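Local coordinates for protein citrate synthase (Pyrobaculum aerophilum, PDB 2IBP) that probably catalyses the condensation of oxaloacetate with acetyl-CoA and water to citrate and CoA, the entry step of the tricarboxylic acid cycle, at residues Arg86-Arg91 against Pro177-Gly182; Ile161-Tyr166 against Leu188-Gly193; Arg91-Ala96 against Val155-Thr160. All coordinates share one frame; numbering follows the deposited sequence.

Contact 1: Arg86-Arg91 against Pro177-Gly182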
# COMPACT_ATOMS: atom_id res chain seq x y z
N ARG A 86 -24.56 14.46 4.03
CA ARG A 86 -23.23 14.37 4.60
C ARG A 86 -22.21 14.28 3.48
O ARG A 86 -21.21 14.99 3.48
CB ARG A 86 -23.08 13.15 5.53
CG ARG A 86 -23.88 13.23 6.82
CD ARG A 86 -23.46 12.14 7.80
NE ARG A 86 -23.62 10.78 7.29
CZ ARG A 86 -24.71 10.04 7.41
NH1 ARG A 86 -25.82 10.57 7.94
NH2 ARG A 86 -24.73 8.82 6.93
N MET A 87 -22.50 13.44 2.49
CA MET A 87 -21.59 13.26 1.37
C MET A 87 -21.39 14.59 0.64
O MET A 87 -20.28 14.97 0.33
CB MET A 87 -22.10 12.17 0.41
CG MET A 87 -22.27 10.83 1.10
SD MET A 87 -20.68 10.11 1.48
CE MET A 87 -20.43 9.46 -0.18
N LYS A 88 -22.47 15.34 0.44
CA LYS A 88 -22.35 16.64 -0.22
C LYS A 88 -21.43 17.58 0.55
O LYS A 88 -20.64 18.31 -0.04
CB LYS A 88 -23.72 17.25 -0.44
CG LYS A 88 -24.46 16.63 -1.58
CD LYS A 88 -25.89 17.11 -1.68
CE LYS A 88 -26.53 16.57 -2.92
NZ LYS A 88 -27.91 17.07 -3.07
N LYS A 89 -21.58 17.60 1.88
CA LYS A 89 -20.75 18.43 2.75
C LYS A 89 -19.28 17.98 2.67
O LYS A 89 -18.37 18.81 2.74
CB LYS A 89 -21.23 18.31 4.20
CG LYS A 89 -20.48 19.20 5.17
CD LYS A 89 -21.00 19.03 6.60
CE LYS A 89 -20.73 17.63 7.14
NZ LYS A 89 -21.12 17.48 8.58
N TYR A 90 -19.07 16.69 2.52
CA TYR A 90 -17.71 16.16 2.49
C TYR A 90 -16.99 16.31 1.17
O TYR A 90 -15.77 16.12 1.12
CB TYR A 90 -17.70 14.68 2.83
CG TYR A 90 -18.25 14.32 4.17
CD1 TYR A 90 -18.05 15.14 5.27
CD2 TYR A 90 -18.82 13.08 4.38
CE1 TYR A 90 -18.54 14.78 6.51
CE2 TYR A 90 -19.28 12.70 5.61
CZ TYR A 90 -19.13 13.54 6.67
OH TYR A 90 -19.62 13.15 7.89
N ARG A 91 -17.69 16.64 0.09
CA ARG A 91 -17.05 16.70 -1.22
C ARG A 91 -15.85 17.62 -1.31
O ARG A 91 -14.89 17.32 -2.01
CB ARG A 91 -18.05 17.12 -2.30
CG ARG A 91 -19.12 16.14 -2.54
CD ARG A 91 -20.10 16.71 -3.53
NE ARG A 91 -21.18 15.79 -3.81
CZ ARG A 91 -22.26 16.10 -4.52
NH1 ARG A 91 -22.44 17.34 -4.95
NH2 ARG A 91 -23.17 15.18 -4.76
N PRO A 177 -17.36 21.77 -5.95
CA PRO A 177 -18.57 20.95 -5.97
C PRO A 177 -19.86 21.72 -5.81
O PRO A 177 -19.95 22.63 -4.99
CB PRO A 177 -18.39 20.02 -4.76
CG PRO A 177 -16.96 20.09 -4.40
CD PRO A 177 -16.46 21.41 -4.84
N ARG A 178 -20.83 21.36 -6.64
CA ARG A 178 -22.17 21.92 -6.55
C ARG A 178 -23.06 21.05 -5.67
O ARG A 178 -23.35 19.87 -5.95
CB ARG A 178 -22.81 22.11 -7.92
CG ARG A 178 -22.61 23.50 -8.48
CD ARG A 178 -23.21 23.62 -9.85
NE ARG A 178 -24.65 23.40 -9.84
CZ ARG A 178 -25.39 23.39 -10.94
NH1 ARG A 178 -24.82 23.55 -12.14
NH2 ARG A 178 -26.68 23.17 -10.86
N ASP A 179 -23.53 21.68 -4.62
CA ASP A 179 -24.32 21.04 -3.62
C ASP A 179 -25.65 20.51 -4.15
O ASP A 179 -26.22 19.57 -3.60
CB ASP A 179 -24.59 22.09 -2.54
CG ASP A 179 -24.49 21.56 -1.17
OD1 ASP A 179 -23.64 20.67 -0.96
OD2 ASP A 179 -25.12 22.16 -0.29
N ASP A 180 -26.15 21.09 -5.25
CA ASP A 180 -27.43 20.68 -5.81
C ASP A 180 -27.36 19.54 -6.81
O ASP A 180 -28.38 19.11 -7.36
CB ASP A 180 -28.15 21.87 -6.44
CG ASP A 180 -27.40 22.47 -7.60
OD1 ASP A 180 -26.16 22.59 -7.52
OD2 ASP A 180 -28.05 22.89 -8.58
N LEU A 181 -26.14 19.08 -7.10
CA LEU A 181 -25.96 18.00 -8.04
C LEU A 181 -25.64 16.69 -7.33
O LEU A 181 -25.00 16.69 -6.27
CB LEU A 181 -24.82 18.31 -9.01
CG LEU A 181 -25.02 19.49 -9.95
CD1 LEU A 181 -23.81 19.63 -10.89
CD2 LEU A 181 -26.31 19.26 -10.73
N GLY A 182 -26.05 15.60 -7.95
CA GLY A 182 -25.75 14.26 -7.46
C GLY A 182 -24.27 13.95 -7.61
O GLY A 182 -23.52 14.67 -8.25
O HOH W 1 -21.46 19.39 -2.51
O HOH W 2 -28.79 16.55 -5.60
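Arg91 reaches the turn at Arg178-Leu181 because its CG stands opposite its own carbonyl carbon (chi1 -66°) and the chain then runs straight from CG to NE, carrying the guanidinium end-on to Leu181 O. Both terminal nitrogens bond to that one oxygen, NH2 to Leu181 O at 2.8 Å and NH1 to Leu181 O at 3.0 Å, and the acceptor lies in the guanidinium plane; the N-H...O angles of 150° and 141° are the bent ones expected when a single atom sits between two donors. Lys88, also with an extended chain, lays its CG over one guanidinium face and ends in a weak hydrogen bond from NZ to Asp179 O (3.1 Å). At the base of the arginine, Pro177 CG packs on Arg91 CB at 3.8 Å. A water accepts weakly from Arg91 NH1 and donates to Lys88 O and Asp179 OD1. Within the type I turn, Arg178 grips Asp180 side-on in a salt bridge, NH2 to OD2 at 2.7 Å. A leucine in place of Arg91 would probably leave Leu181 O without its two donors and the turn less firmly tied to residues 86-91. The contact joins residues 88-91 to the loop leading into helix 183-192 mainly through side-chain cations on backbone carbonyls, so the Arg91 cation is probably stabilised by the Leu181 carbonyl dipole, and the Asp179 carboxylate, not in contact with it, may add a little.

Contact 2: Ile161-Tyr166 against Leu188-Gly193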
# COMPACT_ATOMS: atom_id res chain seq x y z
N ILE A 161 -11.01 15.15 -6.00
CA ILE A 161 -9.57 15.02 -6.22
C ILE A 161 -9.30 14.83 -7.72
O ILE A 161 -8.47 15.53 -8.31
CB ILE A 161 -9.00 13.85 -5.43
CG1 ILE A 161 -9.10 14.11 -3.93
CG2 ILE A 161 -7.52 13.63 -5.82
CD1 ILE A 161 -8.62 12.95 -3.08
N VAL A 162 -10.00 13.89 -8.33
CA VAL A 162 -9.84 13.61 -9.75
C VAL A 162 -10.11 14.83 -10.60
O VAL A 162 -9.31 15.20 -11.47
CB VAL A 162 -10.73 12.42 -10.16
CG1 VAL A 162 -10.68 12.20 -11.68
CG2 VAL A 162 -10.33 11.16 -9.38
N ALA A 163 -11.27 15.45 -10.40
CA ALA A 163 -11.68 16.61 -11.18
C ALA A 163 -10.73 17.80 -11.00
O ALA A 163 -10.37 18.46 -11.99
CB ALA A 163 -13.11 17.02 -10.83
N TYR A 164 -10.29 18.07 -9.77
CA TYR A 164 -9.39 19.19 -9.53
C TYR A 164 -8.07 18.97 -10.25
O TYR A 164 -7.54 19.86 -10.88
CB TYR A 164 -9.12 19.36 -8.05
CG TYR A 164 -10.19 20.08 -7.27
CD1 TYR A 164 -11.47 20.25 -7.78
CD2 TYR A 164 -9.96 20.49 -5.95
CE1 TYR A 164 -12.46 20.91 -7.06
CE2 TYR A 164 -10.96 21.12 -5.21
CZ TYR A 164 -12.21 21.31 -5.77
OH TYR A 164 -13.23 21.90 -5.04
N HIS A 165 -7.60 17.73 -10.23
CA HIS A 165 -6.38 17.43 -10.94
C HIS A 165 -6.58 17.66 -12.43
O HIS A 165 -5.73 18.26 -13.11
CB HIS A 165 -5.92 16.02 -10.70
CG HIS A 165 -4.57 15.75 -11.28
ND1 HIS A 165 -4.42 15.30 -12.57
CD2 HIS A 165 -3.33 16.03 -10.82
CE1 HIS A 165 -3.13 15.22 -12.85
NE2 HIS A 165 -2.45 15.66 -11.81
N TYR A 166 -7.70 17.17 -12.96
CA TYR A 166 -7.99 17.36 -14.38
C TYR A 166 -7.93 18.84 -14.74
O TYR A 166 -7.26 19.22 -15.68
CB TYR A 166 -9.33 16.75 -14.77
CG TYR A 166 -9.73 17.12 -16.18
CD1 TYR A 166 -9.07 16.57 -17.26
CD2 TYR A 166 -10.71 18.08 -16.41
CE1 TYR A 166 -9.39 16.95 -18.55
CE2 TYR A 166 -11.07 18.43 -17.69
CZ TYR A 166 -10.39 17.88 -18.75
OH TYR A 166 -10.75 18.26 -20.04
N LEU A 188 -19.02 15.27 -13.30
CA LEU A 188 -18.93 15.79 -14.66
C LEU A 188 -18.93 17.32 -14.68
O LEU A 188 -18.25 17.95 -15.48
CB LEU A 188 -20.03 15.24 -15.55
CG LEU A 188 -19.94 13.75 -15.85
CD1 LEU A 188 -21.14 13.30 -16.69
CD2 LEU A 188 -18.61 13.39 -16.53
N TYR A 189 -19.72 17.92 -13.80
CA TYR A 189 -19.72 19.37 -13.66
C TYR A 189 -18.33 19.88 -13.22
O TYR A 189 -17.81 20.84 -13.78
CB TYR A 189 -20.80 19.77 -12.64
CG TYR A 189 -20.67 21.19 -12.17
CD1 TYR A 189 -20.98 22.25 -12.99
CD2 TYR A 189 -20.20 21.46 -10.89
CE1 TYR A 189 -20.81 23.55 -12.57
CE2 TYR A 189 -20.03 22.75 -10.45
CZ TYR A 189 -20.34 23.79 -11.29
OH TYR A 189 -20.17 25.07 -10.84
N MET A 190 -17.71 19.20 -12.26
CA MET A 190 -16.39 19.61 -11.80
C MET A 190 -15.30 19.39 -12.86
O MET A 190 -14.33 20.13 -12.92
CB MET A 190 -16.02 18.87 -10.52
CG MET A 190 -16.88 19.25 -9.33
SD MET A 190 -16.19 18.59 -7.80
CE MET A 190 -16.23 16.85 -8.20
N MET A 191 -15.49 18.38 -13.71
CA MET A 191 -14.53 18.11 -14.77
C MET A 191 -14.61 19.18 -15.84
O MET A 191 -13.60 19.75 -16.23
CB MET A 191 -14.79 16.77 -15.43
CG MET A 191 -14.43 15.57 -14.59
SD MET A 191 -12.64 15.32 -14.54
CE MET A 191 -12.33 14.76 -16.23
N PHE A 192 -15.83 19.47 -16.29
CA PHE A 192 -16.00 20.30 -17.47
C PHE A 192 -16.62 21.68 -17.28
O PHE A 192 -16.62 22.48 -18.22
CB PHE A 192 -16.73 19.51 -18.53
CG PHE A 192 -16.08 18.19 -18.84
CD1 PHE A 192 -14.78 18.13 -19.30
CD2 PHE A 192 -16.77 17.01 -18.66
CE1 PHE A 192 -14.19 16.91 -19.57
CE2 PHE A 192 -16.20 15.80 -18.97
CZ PHE A 192 -14.89 15.75 -19.42
N GLY A 193 -17.10 21.99 -16.08
CA GLY A 193 -17.60 23.32 -15.76
C GLY A 193 -19.00 23.64 -16.24
O GLY A 193 -19.41 24.80 -16.25
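Ala163 and Met190 form the tight end of this contact: their CB atoms stand 3.5 Å apart, closer than usual for two carbons, and the small alanine lets the backbones approach. Beside them Met191, bent at chi2 and chi3, folds its thioether back against the neighbouring helix, so that SD rests 3.7 Å from Ala163 CA. Its methyl lies over one face of the Tyr166 ring, a CH-pi contact with CE 3.8 Å from the ring centroid, while SD meets the same ring obliquely as a Met-aromatic pair. Helices 141-169 and 183-192 run nearly parallel here, their local axes 8.3 Å apart and crossing at -15°, two neighbours in the largely helical citrate synthase fold with the connecting loop returning the chain to the same direction. Towards Phe192 the packing is looser and both aromatic residues are partly exposed. Tyr166, its CG anti to the backbone N (chi1 171°), swings its ring across to the other helix, where OH meets the edge of the Phe192 ring at CE1, 3.7 Å away; the two ring planes stand at 78°. Met191 CB lies over the centre of the Phe192 ring. Tyr164 touches Met190 SD only distantly through CE1 (4.5 Å), its hydroxyl being hydrogen-bonded to Glu92.

Contact 3: Arg91-Ala96 against Val155-Thr160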
# COMPACT_ATOMS: atom_id res chain seq x y z
N ARG A 91 -17.69 16.64 0.09
CA ARG A 91 -17.05 16.70 -1.22
C ARG A 91 -15.85 17.62 -1.31
O ARG A 91 -14.89 17.32 -2.01
CB ARG A 91 -18.05 17.12 -2.30
CG ARG A 91 -19.12 16.14 -2.54
CD ARG A 91 -20.10 16.71 -3.53
NE ARG A 91 -21.18 15.79 -3.81
CZ ARG A 91 -22.26 16.10 -4.52
NH1 ARG A 91 -22.44 17.34 -4.95
NH2 ARG A 91 -23.17 15.18 -4.76
N GLU A 92 -15.92 18.78 -0.67
CA GLU A 92 -14.85 19.76 -0.79
C GLU A 92 -13.60 19.29 -0.07
O GLU A 92 -13.69 18.58 0.94
CB GLU A 92 -15.29 21.12 -0.25
CG GLU A 92 -14.28 22.24 -0.45
CD GLU A 92 -13.88 22.48 -1.89
OE1 GLU A 92 -14.42 23.42 -2.51
OE2 GLU A 92 -13.07 21.71 -2.44
N LEU A 93 -12.45 19.64 -0.63
CA LEU A 93 -11.19 19.23 -0.07
C LEU A 93 -10.61 20.34 0.79
O LEU A 93 -10.91 21.53 0.62
CB LEU A 93 -10.21 18.90 -1.21
CG LEU A 93 -10.70 17.84 -2.19
CD1 LEU A 93 -9.71 17.72 -3.37
CD2 LEU A 93 -10.93 16.51 -1.48
N HIS A 94 -9.72 19.93 1.69
CA HIS A 94 -8.97 20.85 2.55
C HIS A 94 -8.03 21.66 1.66
O HIS A 94 -7.47 21.14 0.68
CB HIS A 94 -8.15 20.03 3.55
CG HIS A 94 -7.50 20.85 4.61
ND1 HIS A 94 -6.35 21.58 4.40
CD2 HIS A 94 -7.81 21.02 5.92
CE1 HIS A 94 -6.00 22.20 5.51
NE2 HIS A 94 -6.88 21.88 6.46
N PRO A 95 -7.84 22.95 1.96
CA PRO A 95 -6.95 23.73 1.12
C PRO A 95 -5.56 23.11 0.91
O PRO A 95 -5.00 23.24 -0.17
CB PRO A 95 -6.86 25.07 1.87
CG PRO A 95 -8.14 25.18 2.58
CD PRO A 95 -8.50 23.78 2.99
N ALA A 96 -5.01 22.44 1.92
CA ALA A 96 -3.69 21.82 1.80
C ALA A 96 -3.73 20.74 0.74
O ALA A 96 -2.79 20.59 -0.05
CB ALA A 96 -3.24 21.24 3.13
N VAL A 155 -15.24 8.32 0.10
CA VAL A 155 -16.11 8.07 -1.04
C VAL A 155 -16.55 9.42 -1.65
O VAL A 155 -16.56 9.61 -2.86
CB VAL A 155 -17.32 7.25 -0.60
CG1 VAL A 155 -18.35 7.13 -1.74
CG2 VAL A 155 -16.87 5.89 -0.10
N ALA A 156 -16.87 10.38 -0.79
CA ALA A 156 -17.32 11.69 -1.25
C ALA A 156 -16.27 12.53 -1.94
O ALA A 156 -16.58 13.29 -2.86
CB ALA A 156 -17.93 12.47 -0.08
N LYS A 157 -15.03 12.41 -1.48
CA LYS A 157 -13.96 13.28 -1.93
C LYS A 157 -13.26 12.80 -3.19
O LYS A 157 -12.66 13.62 -3.89
CB LYS A 157 -12.94 13.46 -0.82
CG LYS A 157 -13.52 14.20 0.38
CD LYS A 157 -12.60 14.17 1.57
CE LYS A 157 -13.29 14.81 2.76
NZ LYS A 157 -13.44 16.27 2.61
N MET A 158 -13.29 11.50 -3.46
CA MET A 158 -12.50 10.99 -4.58
C MET A 158 -12.78 11.74 -5.90
O MET A 158 -11.84 12.15 -6.58
CB MET A 158 -12.66 9.49 -4.74
CG MET A 158 -11.54 8.85 -5.50
SD MET A 158 -9.98 8.90 -4.58
CE MET A 158 -10.36 7.89 -3.17
N PRO A 159 -14.06 11.98 -6.24
CA PRO A 159 -14.29 12.68 -7.51
C PRO A 159 -13.74 14.10 -7.52
O PRO A 159 -13.37 14.62 -8.57
CB PRO A 159 -15.81 12.70 -7.63
CG PRO A 159 -16.27 11.55 -6.77
CD PRO A 159 -15.33 11.57 -5.62
N THR A 160 -13.72 14.74 -6.36
CA THR A 160 -13.20 16.10 -6.28
C THR A 160 -11.71 16.11 -6.59
O THR A 160 -11.19 16.97 -7.30
CB THR A 160 -13.50 16.71 -4.90
OG1 THR A 160 -14.85 16.43 -4.55
CG2 THR A 160 -13.27 18.22 -4.92
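Leu93 meets Lys157 and Thr160 through aliphatic atoms, while the flat group next to it, the His94 imidazole, has Pro95 CD over one face, offset toward the rim, and Ala96 N at its edge, in plane. His94 is the N-cap residue of helix 95-103, its ND1 accepting a capping bond from Ala96 N at 2.9 Å. The linker from helix 77-90 to this cap lies across helix 141-169, which is kinked near Pro159, and is held there chiefly by two backbone carbonyls. Arg91 O accepts a hydrogen bond from Thr160 OG1 (2.7 Å), which approaches tilted 35° from the carbonyl plane. One residue on, Glu92 O receives a weak bond from Lys157 NZ (2.9 Å); the bend at chi4 (-71°) turns this ammonium, which also bonds to Tyr90 O and makes a salt bridge with Glu120, so that a buried charge is met by an acid and two carbonyls. Between these polar grips Leu93 packs on the aliphatic parts of Lys157 and Thr160, its CD2 lying 3.7 Å from Lys157 CB and its CG 3.8 Å from Thr160 CG2. The Glu92 carboxylate forms a salt bridge with Arg176 and bonds the Tyr164 hydroxyl. It also folds back on its own chain, where OE2 accepts from Leu93 N at 2.8 Å through its anti lone pair.

From the N terminus, helix 77-90 leads through Arg91, shared by contacts 1 and 3, into the linker to helix 95-103. Contact 3 closes first, when helix 141-169 returns to that linker, and lies nested inside the larger loop that contact 1 closes at the turn of residues 177-182. Contact 2 opens further along helix 141-169, after contact 3 has closed, and closes on helix 183-192; its segments alternate with those of contact 1, so these two cross. Helix 141-169 thus serves contacts 2 and 3, while Pro177 touches both Tyr164 and Met190. Together the three tie helix 77-90, the linker to helix 95-103, helix 141-169 and helix 183-192 with its preceding loop.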